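Local coordinates for protein phytanoyl-CoA dioxygenase (Streptomyces malaysiense, PDB 6ZYL) that catalyses the beta-hydroxylation of thioholgamide as the non-heme monooxygenase ThoJ, and probably binds iron and uses 2-oxoglutarate as its family does, at residues Ala54-Gln57 and Thr58-Ala62; Phe76-Ile79 and His80-Ala83; Val202-Asp205 and Ala206-Ser210; Ala275-Asp278 and Phe279-Ala282; Thr284-Gln287 and Lys288-Gln292. All coordinates share one frame; numbering follows the deposited sequence.

Contact 1 of 5, residues Ala54-Gln57 and Thr58-Ala62; sequences AECQ and TYLRA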
loop_
_atom_site.group_PDB
_atom_site.type_symbol
_atom_site.label_atom_id
_atom_site.label_comp_id
_atom_site.label_asym_id
_atom_site.label_seq_id
_atom_site.Cartn_x
_atom_site.Cartn_y
_atom_site.Cartn_z
ATOM N N ALA A 54 10.001 -13.870 5.932
ATOM C CA ALA A 54 11.367 -14.343 5.736
ATOM C C ALA A 54 11.876 -13.983 4.345
ATOM O O ALA A 54 13.021 -13.541 4.188
ATOM C CB ALA A 54 11.439 -15.853 5.957
ATOM N N GLU A 55 11.039 -14.165 3.323
ATOM C CA GLU A 55 11.440 -13.814 1.965
ATOM C C GLU A 55 11.613 -12.307 1.816
ATOM O O GLU A 55 12.509 -11.848 1.099
ATOM C CB GLU A 55 10.409 -14.345 0.970
ATOM C CG GLU A 55 10.289 -15.860 0.987
ATOM C CD GLU A 55 9.160 -16.377 0.116
ATOM O OE1 GLU A 55 8.566 -15.577 -0.636
ATOM O OE2 GLU A 55 8.869 -17.590 0.184
ATOM N N CYS A 56 10.818 -11.531 2.511
ATOM C CA CYS A 56 10.953 -10.105 2.468
ATOM C C CYS A 56 12.274 -9.659 3.063
ATOM O O CYS A 56 12.922 -8.838 2.545
ATOM C CB CYS A 56 9.790 -9.448 3.172
ATOM S SG CYS A 56 9.928 -7.739 3.514
ATOM N N GLN A 57 12.633 -10.248 4.172
ATOM C CA GLN A 57 13.878 -9.953 4.850
ATOM C C GLN A 57 15.094 -10.369 4.004
ATOM O O GLN A 57 16.047 -9.688 3.944
ATOM C CB GLN A 57 13.884 -10.485 6.268
ATOM C CG GLN A 57 12.963 -9.713 7.171
ATOM C CD GLN A 57 12.887 -10.241 8.571
ATOM O OE1 GLN A 57 12.877 -11.412 8.790
ATOM N NE2 GLN A 57 12.854 -9.355 9.527
ATOM N N THR A 58 14.985 -11.479 3.331
ATOM C CA THR A 58 15.999 -11.926 2.431
ATOM C C THR A 58 16.146 -10.916 1.281
ATOM O O THR A 58 17.201 -10.561 0.928
ATOM C CB THR A 58 15.702 -13.333 1.894
ATOM O OG1 THR A 58 15.844 -14.277 2.930
ATOM C CG2 THR A 58 16.640 -13.694 0.797
ATOM N N TYR A 59 15.045 -10.438 0.760
ATOM C CA TYR A 59 15.043 -9.467 -0.292
ATOM C C TYR A 59 15.687 -8.139 0.137
ATOM O O TYR A 59 16.445 -7.600 -0.575
ATOM C CB TYR A 59 13.613 -9.268 -0.771
ATOM C CG TYR A 59 13.305 -7.938 -1.345
ATOM C CD1 TYR A 59 13.535 -7.670 -2.678
ATOM C CD2 TYR A 59 12.781 -6.958 -0.587
ATOM C CE1 TYR A 59 13.263 -6.468 -3.211
ATOM C CE2 TYR A 59 12.486 -5.754 -1.114
ATOM C CZ TYR A 59 12.741 -5.513 -2.426
ATOM O OH TYR A 59 12.473 -4.335 -2.904
ATOM N N LEU A 60 15.384 -7.681 1.332
ATOM C CA LEU A 60 15.911 -6.452 1.824
ATOM C C LEU A 60 17.427 -6.522 1.962
ATOM O O LEU A 60 18.088 -5.609 1.638
ATOM C CB LEU A 60 15.263 -6.061 3.135
ATOM C CG LEU A 60 13.830 -5.555 3.091
ATOM C CD1 LEU A 60 13.232 -5.411 4.454
ATOM C CD2 LEU A 60 13.678 -4.288 2.298
ATOM N N ARG A 61 17.934 -7.633 2.456
ATOM C CA ARG A 61 19.360 -7.822 2.587
ATOM C C ARG A 61 20.034 -7.836 1.216
ATOM O O ARG A 61 21.018 -7.235 1.037
ATOM C CB ARG A 61 19.725 -9.115 3.330
ATOM C CG ARG A 61 19.424 -9.124 4.808
ATOM C CD ARG A 61 19.981 -10.327 5.528
ATOM N NE ARG A 61 19.342 -11.565 5.180
ATOM C CZ ARG A 61 18.231 -12.030 5.729
ATOM N NH1 ARG A 61 17.620 -11.400 6.696
ATOM N NH2 ARG A 61 17.763 -13.155 5.321
ATOM N N ALA A 62 19.446 -8.509 0.267
ATOM C CA ALA A 62 19.994 -8.604 -1.045
ATOM C C ALA A 62 20.088 -7.272 -1.764
ATOM O O ALA A 62 21.111 -6.953 -2.261
ATOM C CB ALA A 62 19.170 -9.561 -1.862
HETATM O O HOH W 1 15.160 -14.263 5.899
#

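Contact 2 of 5, residues Phe76-Ile79 and His80-Ala83; sequences FPKI and HLVA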
loop_
_atom_site.group_PDB
_atom_site.type_symbol
_atom_site.label_atom_id
_atom_site.label_comp_id
_atom_site.label_asym_id
_atom_site.label_seq_id
_atom_site.Cartn_x
_atom_site.Cartn_y
_atom_site.Cartn_z
ATOM N N PHE A 76 9.587 0.874 -1.937
ATOM C CA PHE A 76 8.541 1.521 -2.720
ATOM C C PHE A 76 9.108 1.895 -4.088
ATOM O O PHE A 76 10.325 2.026 -4.222
ATOM C CB PHE A 76 8.035 2.778 -2.017
ATOM C CG PHE A 76 8.974 3.942 -2.136
ATOM C CD1 PHE A 76 10.065 4.047 -1.292
ATOM C CD2 PHE A 76 8.781 4.918 -3.102
ATOM C CE1 PHE A 76 10.941 5.106 -1.396
ATOM C CE2 PHE A 76 9.657 5.982 -3.213
ATOM C CZ PHE A 76 10.739 6.076 -2.358
ATOM N N PRO A 77 8.281 2.082 -5.126
ATOM C CA PRO A 77 6.835 1.858 -5.162
ATOM C C PRO A 77 6.430 0.670 -6.022
ATOM O O PRO A 77 5.244 0.515 -6.332
ATOM C CB PRO A 77 6.311 3.159 -5.773
ATOM C CG PRO A 77 7.418 3.542 -6.772
ATOM C CD PRO A 77 8.724 2.894 -6.277
ATOM N N LYS A 78 7.399 -0.155 -6.410
ATOM C CA LYS A 78 7.156 -1.230 -7.366
ATOM C C LYS A 78 7.872 -2.509 -6.941
ATOM O O LYS A 78 8.505 -3.194 -7.746
ATOM C CB LYS A 78 7.602 -0.811 -8.767
ATOM C CG LYS A 78 6.973 0.471 -9.284
ATOM C CD LYS A 78 5.548 0.236 -9.765
ATOM C CE LYS A 78 4.920 1.528 -10.269
ATOM N NZ LYS A 78 3.643 1.290 -10.998
ATOM N N ILE A 79 7.766 -2.856 -5.658
ATOM C CA ILE A 79 8.416 -4.071 -5.174
ATOM C C ILE A 79 7.939 -5.277 -5.974
ATOM O O ILE A 79 8.728 -6.165 -6.321
ATOM C CB ILE A 79 8.152 -4.262 -3.670
ATOM C CG1 ILE A 79 8.517 -3.004 -2.884
ATOM C CG2 ILE A 79 8.938 -5.458 -3.139
ATOM C CD1 ILE A 79 8.064 -3.038 -1.429
ATOM N N HIS A 80 6.645 -5.318 -6.292
ATOM C CA HIS A 80 6.049 -6.465 -6.961
ATOM C C HIS A 80 6.583 -6.693 -8.367
ATOM O O HIS A 80 6.306 -7.747 -8.948
ATOM C CB HIS A 80 4.529 -6.289 -7.019
ATOM C CG HIS A 80 4.093 -5.017 -7.683
ATOM N ND1 HIS A 80 4.283 -3.776 -7.114
ATOM C CD2 HIS A 80 3.472 -4.796 -8.866
ATOM C CE1 HIS A 80 3.803 -2.846 -7.918
ATOM N NE2 HIS A 80 3.303 -3.437 -8.988
ATOM N N LEU A 81 7.323 -5.744 -8.934
ATOM C CA LEU A 81 7.869 -5.921 -10.272
ATOM C C LEU A 81 9.226 -6.617 -10.273
ATOM O O LEU A 81 9.674 -7.049 -11.343
ATOM C CB LEU A 81 7.993 -4.567 -10.978
ATOM C CG LEU A 81 6.698 -3.795 -11.244
ATOM C CD1 LEU A 81 6.980 -2.573 -12.125
ATOM C CD2 LEU A 81 5.633 -4.670 -11.882
ATOM N N VAL A 82 9.875 -6.748 -9.123
ATOM C CA VAL A 82 11.194 -7.385 -9.057
ATOM C C VAL A 82 11.270 -8.523 -8.056
ATOM O O VAL A 82 12.175 -9.373 -8.173
ATOM C CB VAL A 82 12.282 -6.335 -8.742
ATOM C CG1 VAL A 82 12.434 -5.357 -9.890
ATOM C CG2 VAL A 82 11.959 -5.608 -7.442
ATOM N N ALA A 83 10.390 -8.604 -7.062
ATOM C CA ALA A 83 10.507 -9.575 -5.982
ATOM C C ALA A 83 9.371 -10.585 -6.064
ATOM O O ALA A 83 8.194 -10.206 -6.084
ATOM C CB ALA A 83 10.499 -8.881 -4.618
HETATM O O HOH W 2 2.244 -1.274 -10.412
#

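Contact 3 of 5, residues Val202-Asp205 and Ala206-Ser210; sequences VLLD and AGQCS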
loop_
_atom_site.group_PDB
_atom_site.type_symbol
_atom_site.label_atom_id
_atom_site.label_comp_id
_atom_site.label_asym_id
_atom_site.label_seq_id
_atom_site.Cartn_x
_atom_site.Cartn_y
_atom_site.Cartn_z
ATOM N N VAL A 202 -5.774 -0.518 14.160
ATOM C CA VAL A 202 -5.825 -1.577 13.156
ATOM C C VAL A 202 -5.052 -2.767 13.717
ATOM O O VAL A 202 -3.828 -2.845 13.593
ATOM C CB VAL A 202 -5.267 -1.113 11.811
ATOM C CG1 VAL A 202 -5.447 -2.201 10.761
ATOM C CG2 VAL A 202 -5.950 0.175 11.376
ATOM N N LEU A 203 -5.775 -3.699 14.330
ATOM C CA LEU A 203 -5.188 -4.840 15.023
ATOM C C LEU A 203 -5.439 -6.098 14.206
ATOM O O LEU A 203 -6.593 -6.478 13.979
ATOM C CB LEU A 203 -5.775 -4.976 16.426
ATOM C CG LEU A 203 -5.678 -3.701 17.267
ATOM C CD1 LEU A 203 -6.432 -3.849 18.579
ATOM C CD2 LEU A 203 -4.218 -3.341 17.520
ATOM N N LEU A 204 -4.358 -6.748 13.783
ATOM C CA LEU A 204 -4.444 -7.852 12.844
ATOM C C LEU A 204 -3.562 -9.006 13.288
ATOM O O LEU A 204 -2.456 -8.795 13.791
ATOM C CB LEU A 204 -4.008 -7.407 11.440
ATOM C CG LEU A 204 -4.723 -6.216 10.804
ATOM C CD1 LEU A 204 -3.979 -5.754 9.559
ATOM C CD2 LEU A 204 -6.153 -6.588 10.471
ATOM N N ASP A 205 -4.060 -10.226 13.095
ATOM C CA ASP A 205 -3.189 -11.390 13.109
ATOM C C ASP A 205 -2.268 -11.343 11.894
ATOM O O ASP A 205 -2.655 -10.879 10.818
ATOM C CB ASP A 205 -4.003 -12.682 13.081
ATOM C CG ASP A 205 -4.779 -12.916 14.363
ATOM O OD1 ASP A 205 -4.530 -12.205 15.359
ATOM O OD2 ASP A 205 -5.643 -13.817 14.368
ATOM N N ALA A 206 -1.036 -11.819 12.071
ATOM C CA ALA A 206 -0.126 -11.947 10.940
ATOM C C ALA A 206 -0.801 -12.734 9.825
ATOM O O ALA A 206 -1.354 -13.814 10.055
ATOM C CB ALA A 206 1.168 -12.640 11.373
ATOM N N GLY A 207 -0.774 -12.178 8.613
ATOM C CA GLY A 207 -1.431 -12.757 7.468
ATOM C C GLY A 207 -2.732 -12.075 7.094
ATOM O O GLY A 207 -3.111 -12.084 5.917
ATOM N N GLN A 208 -3.429 -11.503 8.071
ATOM C CA GLN A 208 -4.612 -10.717 7.773
ATOM C C GLN A 208 -4.206 -9.368 7.188
ATOM O O GLN A 208 -3.042 -8.957 7.235
ATOM C CB GLN A 208 -5.454 -10.510 9.031
ATOM C CG GLN A 208 -5.943 -11.790 9.680
ATOM C CD GLN A 208 -6.816 -11.525 10.889
ATOM O OE1 GLN A 208 -6.486 -10.699 11.740
ATOM N NE2 GLN A 208 -7.941 -12.222 10.969
ATOM N N CYS A 209 -5.188 -8.661 6.640
ATOM C CA CYS A 209 -4.932 -7.350 6.072
ATOM C C CYS A 209 -6.100 -6.426 6.376
ATOM O O CYS A 209 -7.188 -6.861 6.758
ATOM C CB CYS A 209 -4.695 -7.427 4.559
ATOM S SG CYS A 209 -6.164 -7.826 3.603
ATOM N N SER A 210 -5.841 -5.134 6.219
ATOM C CA SER A 210 -6.850 -4.094 6.303
ATOM C C SER A 210 -6.937 -3.415 4.945
ATOM O O SER A 210 -5.927 -3.270 4.248
ATOM C CB SER A 210 -6.508 -3.074 7.390
ATOM O OG SER A 210 -7.498 -2.066 7.457
#

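Contact 4 of 5, residues Ala275-Asp278 and Phe279-Ala282; sequences ALND and FYSA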
loop_
_atom_site.group_PDB
_atom_site.type_symbol
_atom_site.label_atom_id
_atom_site.label_comp_id
_atom_site.label_asym_id
_atom_site.label_seq_id
_atom_site.Cartn_x
_atom_site.Cartn_y
_atom_site.Cartn_z
ATOM N N ALA A 275 13.113 -7.936 -15.588
ATOM C CA ALA A 275 12.321 -7.302 -14.541
ATOM C C ALA A 275 13.019 -6.061 -14.003
ATOM O O ALA A 275 12.368 -5.046 -13.725
ATOM C CB ALA A 275 12.049 -8.295 -13.411
ATOM N N LEU A 276 14.343 -6.122 -13.847
ATOM C CA LEU A 276 15.081 -4.954 -13.383
ATOM C C LEU A 276 14.926 -3.789 -14.352
ATOM O O LEU A 276 14.723 -2.645 -13.931
ATOM C CB LEU A 276 16.558 -5.299 -13.209
ATOM C CG LEU A 276 16.948 -6.197 -12.036
ATOM C CD1 LEU A 276 18.453 -6.464 -12.075
ATOM C CD2 LEU A 276 16.547 -5.578 -10.714
ATOM N N ASN A 277 15.025 -4.062 -15.656
ATOM C CA ASN A 277 14.906 -2.993 -16.643
ATOM C C ASN A 277 13.517 -2.372 -16.615
ATOM O O ASN A 277 13.376 -1.144 -16.649
ATOM C CB ASN A 277 15.229 -3.530 -18.037
ATOM C CG ASN A 277 16.675 -3.967 -18.173
ATOM O OD1 ASN A 277 17.535 -3.565 -17.388
ATOM N ND2 ASN A 277 16.951 -4.798 -19.171
ATOM N N ASP A 278 12.475 -3.205 -16.557
ATOM C CA ASP A 278 11.121 -2.679 -16.433
ATOM C C ASP A 278 10.926 -1.954 -15.108
ATOM O O ASP A 278 10.173 -0.976 -15.040
ATOM C CB ASP A 278 10.100 -3.809 -16.566
ATOM C CG ASP A 278 10.054 -4.395 -17.962
ATOM O OD1 ASP A 278 10.477 -3.709 -18.917
ATOM O OD2 ASP A 278 9.593 -5.546 -18.105
ATOM N N PHE A 279 11.590 -2.427 -14.049
ATOM C CA PHE A 279 11.517 -1.770 -12.747
ATOM C C PHE A 279 12.086 -0.359 -12.819
ATOM O O PHE A 279 11.428 0.611 -12.422
ATOM C CB PHE A 279 12.261 -2.627 -11.717
ATOM C CG PHE A 279 12.384 -1.998 -10.361
ATOM C CD1 PHE A 279 11.391 -2.167 -9.411
ATOM C CD2 PHE A 279 13.507 -1.259 -10.028
ATOM C CE1 PHE A 279 11.508 -1.595 -8.158
ATOM C CE2 PHE A 279 13.629 -0.684 -8.779
ATOM C CZ PHE A 279 12.631 -0.854 -7.841
ATOM N N TYR A 280 13.309 -0.221 -13.338
ATOM C CA TYR A 280 13.900 1.104 -13.501
ATOM C C TYR A 280 12.964 2.025 -14.275
ATOM O O TYR A 280 12.755 3.184 -13.898
ATOM C CB TYR A 280 15.245 0.996 -14.223
ATOM C CG TYR A 280 16.263 0.118 -13.535
ATOM C CD1 TYR A 280 16.311 0.027 -12.150
ATOM C CD2 TYR A 280 17.182 -0.617 -14.272
ATOM C CE1 TYR A 280 17.244 -0.774 -11.519
ATOM C CE2 TYR A 280 18.118 -1.421 -13.650
ATOM C CZ TYR A 280 18.145 -1.495 -12.273
ATOM O OH TYR A 280 19.076 -2.295 -11.649
ATOM N N SER A 281 12.391 1.519 -15.367
ATOM C CA SER A 281 11.503 2.336 -16.187
ATOM C C SER A 281 10.244 2.721 -15.417
ATOM O O SER A 281 9.816 3.881 -15.441
ATOM C CB SER A 281 11.144 1.579 -17.468
ATOM O OG SER A 281 10.366 2.384 -18.336
ATOM N N ALA A 282 9.638 1.757 -14.722
ATOM C CA ALA A 282 8.378 2.028 -14.037
ATOM C C ALA A 282 8.579 2.957 -12.845
ATOM O O ALA A 282 7.750 3.840 -12.595
ATOM C CB ALA A 282 7.733 0.717 -13.591
#

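Contact 5 of 5, residues Thr284-Gln287 and Lys288-Gln292; sequences TRRQ and KRINQ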
loop_
_atom_site.group_PDB
_atom_site.type_symbol
_atom_site.label_atom_id
_atom_site.label_comp_id
_atom_site.label_asym_id
_atom_site.label_seq_id
_atom_site.Cartn_x
_atom_site.Cartn_y
_atom_site.Cartn_z
ATOM N N THR A 284 11.119 5.162 -12.406
ATOM C CA THR A 284 11.430 6.478 -12.953
ATOM C C THR A 284 10.156 7.203 -13.370
ATOM O O THR A 284 9.965 8.383 -13.062
ATOM C CB THR A 284 12.380 6.343 -14.146
ATOM O OG1 THR A 284 13.625 5.777 -13.719
ATOM C CG2 THR A 284 12.632 7.704 -14.783
ATOM N N ARG A 285 9.270 6.496 -14.075
ATOM C CA ARG A 285 7.998 7.078 -14.492
ATOM C C ARG A 285 7.193 7.550 -13.289
ATOM O O ARG A 285 6.654 8.663 -13.285
ATOM C CB ARG A 285 7.217 6.041 -15.299
ATOM C CG ARG A 285 5.845 6.467 -15.777
ATOM C CD ARG A 285 5.168 5.306 -16.523
ATOM N NE ARG A 285 5.967 4.864 -17.665
ATOM C CZ ARG A 285 6.505 3.655 -17.793
ATOM N NH1 ARG A 285 6.330 2.733 -16.856
ATOM N NH2 ARG A 285 7.222 3.366 -18.870
ATOM N N ARG A 286 7.104 6.715 -12.253
ATOM C CA ARG A 286 6.287 7.071 -11.098
ATOM C C ARG A 286 6.886 8.243 -10.333
ATOM O O ARG A 286 6.167 9.170 -9.946
ATOM C CB ARG A 286 6.126 5.863 -10.175
ATOM C CG ARG A 286 5.383 6.171 -8.883
ATOM C CD ARG A 286 3.976 6.694 -9.153
ATOM N NE ARG A 286 3.222 5.794 -10.023
ATOM C CZ ARG A 286 2.705 4.634 -9.632
ATOM N NH1 ARG A 286 2.850 4.230 -8.377
ATOM N NH2 ARG A 286 2.039 3.879 -10.497
ATOM N N GLN A 287 8.198 8.217 -10.092
ATOM C CA GLN A 287 8.812 9.285 -9.309
ATOM C C GLN A 287 8.747 10.622 -10.036
ATOM O O GLN A 287 8.669 11.671 -9.388
ATOM C CB GLN A 287 10.256 8.917 -8.968
ATOM C CG GLN A 287 10.373 7.708 -8.039
ATOM C CD GLN A 287 9.439 7.784 -6.835
ATOM O OE1 GLN A 287 8.481 7.015 -6.726
ATOM N NE2 GLN A 287 9.711 8.717 -5.933
ATOM N N LYS A 288 8.770 10.613 -11.371
ATOM C CA LYS A 288 8.500 11.842 -12.107
ATOM C C LYS A 288 7.125 12.390 -11.748
ATOM O O LYS A 288 6.966 13.595 -11.520
ATOM C CB LYS A 288 8.594 11.594 -13.612
ATOM C CG LYS A 288 10.010 11.551 -14.165
ATOM C CD LYS A 288 9.998 11.136 -15.633
ATOM C CE LYS A 288 11.399 11.098 -16.220
ATOM N NZ LYS A 288 11.412 10.505 -17.587
ATOM N N ARG A 289 6.121 11.510 -11.687
ATOM C CA ARG A 289 4.782 11.923 -11.282
ATOM C C ARG A 289 4.787 12.468 -9.859
ATOM O O ARG A 289 4.274 13.562 -9.597
ATOM C CB ARG A 289 3.815 10.742 -11.390
ATOM C CG ARG A 289 3.573 10.213 -12.795
ATOM C CD ARG A 289 2.137 9.676 -12.933
ATOM N NE ARG A 289 1.170 10.729 -12.642
ATOM C CZ ARG A 289 0.228 10.657 -11.708
ATOM N NH1 ARG A 289 0.089 9.561 -10.973
ATOM N NH2 ARG A 289 -0.583 11.687 -11.516
ATOM N N ILE A 290 5.358 11.708 -8.921
ATOM C CA ILE A 290 5.388 12.136 -7.525
ATOM C C ILE A 290 6.087 13.484 -7.401
ATOM O O ILE A 290 5.583 14.409 -6.754
ATOM C CB ILE A 290 6.075 11.073 -6.649
ATOM C CG1 ILE A 290 5.361 9.723 -6.760
ATOM C CG2 ILE A 290 6.135 11.542 -5.199
ATOM C CD1 ILE A 290 3.891 9.757 -6.402
ATOM N N ASN A 291 7.272 13.607 -8.009
ATOM C CA ASN A 291 7.990 14.878 -7.991
ATOM C C ASN A 291 7.090 16.013 -8.455
ATOM O O ASN A 291 7.155 17.130 -7.926
ATOM C CB ASN A 291 9.231 14.797 -8.883
ATOM C CG ASN A 291 10.328 13.942 -8.287
ATOM O OD1 ASN A 291 10.327 13.653 -7.092
ATOM N ND2 ASN A 291 11.279 13.533 -9.123
ATOM N N GLN A 292 6.220 15.733 -9.428
ATOM C CA GLN A 292 5.393 16.775 -10.025
ATOM C C GLN A 292 4.269 17.189 -9.084
ATOM O O GLN A 292 4.018 18.385 -8.888
ATOM C CB GLN A 292 4.830 16.280 -11.362
ATOM C CG GLN A 292 4.444 17.371 -12.336
ATOM C CD GLN A 292 5.639 17.983 -13.033
ATOM O OE1 GLN A 292 5.860 19.193 -12.962
ATOM N NE2 GLN A 292 6.413 17.152 -13.721
#

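Contact 1 of 5, residues Ala54-Gln57 and Thr58-Ala62
R61 folds back along helix 46-66 onto the carbonyl of Q57, an i to i+4 contact across one alpha-helical turn. The backbone bond of that turn, R61 N to Q57 O, is 3.2 Å. From CB the side chain passes the same oxygen, R61 CG coming within 3.5 Å of Q57 O. CG stands opposite the carbonyl carbon and next to the backbone N (chi1 -71°), which starts the chain back toward the preceding turn; a bend at chi3 (-69°) then swings NE and CZ over the peptide. Q57 O therefore faces the flat side of the guanidinium, displaced toward its rim, with R61 CZ 3.7 Å away from it. R61 NH1 lies 3.9 Å from Q57 CB.

On the buried side of the helix C56 SG touches L60 CD1 at 4.1 Å, and both side chains pack on L114 of strand 107-117. E55 OE2 bonds Q51 NE2 while E55 OE1 forms a salt bridge with R88, and Y59 OH bonds to A74 O.

The arginine tip ends at a water: R61 NH2 donates to it in the guanidinium plane over 2.9 Å, and the water donates to A54 O at 2.8 Å and bonds T58 OG1 at 3.0 Å.

Contact 2 of 5, residues Phe76-Ile79 and His80-Ala83
A tight turn in the loop leading into helix 84-90 closes on I79 O, which accepts from both V82 N (3.1 Å) and A83 N (3.0 Å), A83 being the N-cap of that helix. The two donors approach differently: A83 N lies nearly in line with the carbonyl bond, whereas V82 N stands above the carbonyl plane, 48° out of it. L81 N bonds K78 O at 3.1 Å.

K78 lies alongside both H80 and L81. K78 CB packs on L81 CD1 at 3.8 Å, and L81 CG covers one face of the H80 ring near its rim. The imidazole reaches back beside K78, H80 CE1 near K78 CA and CD, because CG sits between the backbone N and the carbonyl carbon (chi1 56°). A water in the plane of the ring joins H80 NE2, at 2.8 Å, to K78 NZ, at 3.0 Å. With an alanine at H80 this water would probably lose one holder and T112 OG1, which bonds H80 ND1, its imidazole mate.

K78 NZ also forms a salt bridge with E264. I79 packs on strand 107-117 and helix 84-90, A83 on Y59 of helix 46-66, and L81 and V82 on helix 273-295.

Contact 3 of 5, residues Val202-Asp205 and Ala206-Ser210
D205 and Q208 hold each other through two hydrogen bonds that run in opposite senses. In the first, backbone to backbone, Q208 N donates to D205 O over 2.9 Å and closes a type II beta turn from D205 to Q208. G207 takes the third place of that turn with a positive phi, where a side chain would crowd the preceding carbonyl oxygen and glycine fits with ease. In the second, OE1 of the Q208 side chain accepts from D205 N at 2.8 Å, the donor standing 33° from the amide carbonyl plane. This bond, with a weak one from Q208 NE2 to N42, helps set the amide: it lies alongside the D205 side chain, its plane only 17° from that of the carboxylate, with Q208 OE1 3.4 Å from D205 CB.

Van der Waals packing lines the inner side of the bend. V202 CG1 meets S210 CB at 3.6 Å. The methyls of L204 lie against backbone atoms, CD1 3.9 Å from S210 N and CD2 3.9 Å from C209 O. S210 OG finds its polar partner in Y162 OH.

The residues before and after the bend run 145° apart. This reversal of direction carries the chain from strand 200-201 of the four-stranded sheet to strand 209-212 of the seven-stranded one, the kind of crossing between two sheets expected of the double-stranded beta-helix fold of PhyH-type dioxygenases.

Contact 4 of 5, residues Ala275-Asp278 and Phe279-Ala282
F279 N donates to A275 O at 2.8 Å, a length matched in the next turn by A282 N to D278 O, also 2.8 Å; with S281 N to N277 O these are plain alpha-helical bonds. Between them Y280 N donates to L276 O at 2.9 Å in an almost straight bond (N-H...O 173°).

The aromatic ring of Y280 lies across that same oxygen: L276 O sits over one face, 3.1 Å above the ring plane and displaced toward the rim. Both atoms nearest the oxygen belong to the inner part of the ring: Y280 CG and Y280 CD2 are each 3.2 Å from L276 O. The geometry follows from the first torsion, which sets CG opposite the carbonyl carbon and beside the backbone N (chi1 -58°), so the ring turns back along the preceding helical turn. Farther out, Y280 CE2 rests on L276 CB at 4.2 Å. Replacing Y280 by an alanine would probably leave L276 O without the ring that covers it and L276 CB without its aromatic neighbour.

F279 CB lies 3.1 Å from A275 O, but its ring, with CG opposite the backbone N, leads off to another side of the helix.

Both polar side chains of the first turn have outside partners: D278 makes a salt bridge with R265, and N277 OD1 accepts from Q273. Helix 273-295 lays L276 and F279 against L70 of helix 68-72, while F279 also meets V82, and A282 meets L81, in the loop before helix 84-90.

Contact 5 of 5, residues Thr284-Gln287 and Lys288-Gln292
T284 and K288 open a run of i to i+4 bonds in the alpha-helix 273-295: K288 N to T284 O is 3.0 Å, I290 N to R286 O 2.9 Å and N291 N to Q287 O 2.8 Å, while R289 N to R285 O is weak. On the outer side K288 stretches back beside T284, its extended chain passing T284 O with CG and CD, and K288 CE lies 3.9 Å from T284 CG2. T284 OG1 itself bonds back to Y280 O.

I290 is flanked by two residues of the preceding turn. R286 crosses it at a slant, CD lying 4.1 Å from I290 CG1, and Q287 runs beside it, OE1 touching the same carbon at 4.1 Å. The R286 chain leaves with CG opposite the backbone N (chi1 175°) and bends at chi2 and chi3, so its aliphatic part serves I290 while its guanidinium travels on to W110, bonding the carbonyl and making a cation-pi contact with the ring.

R285 pairs with E247. R289 NH2 bonds G135 O. R286 and R289 share an acid, which probably offsets their like charges, R286 NE and R289 NH1 being 5.0 Å apart: D248 OD1 takes R286 NH2, and D248 OD2 takes R289 NH1.

The five contacts follow one another along the chain, each closing before the next opens. Contact 2 lies in the midst of the helical side of the protein. It touches contact 1 of helix 46-66 (centres 13 Å apart), where Y59 packs on I79 and A83, and both halves of helix 273-295: contact 4 at 9 Å, through V82 and F279, and contact 5 at 15 Å, where P77 meets Q287. Contacts 4 and 5 adjoin in that one helix, their centres 14 Å apart. Contact 3 stands 31 Å from both, across the chain's centre, where strand 200-201 leads to strand 209-212. The loop 76-83 thus packs between helix 46-66 and helix 273-295, beside strand 107-117.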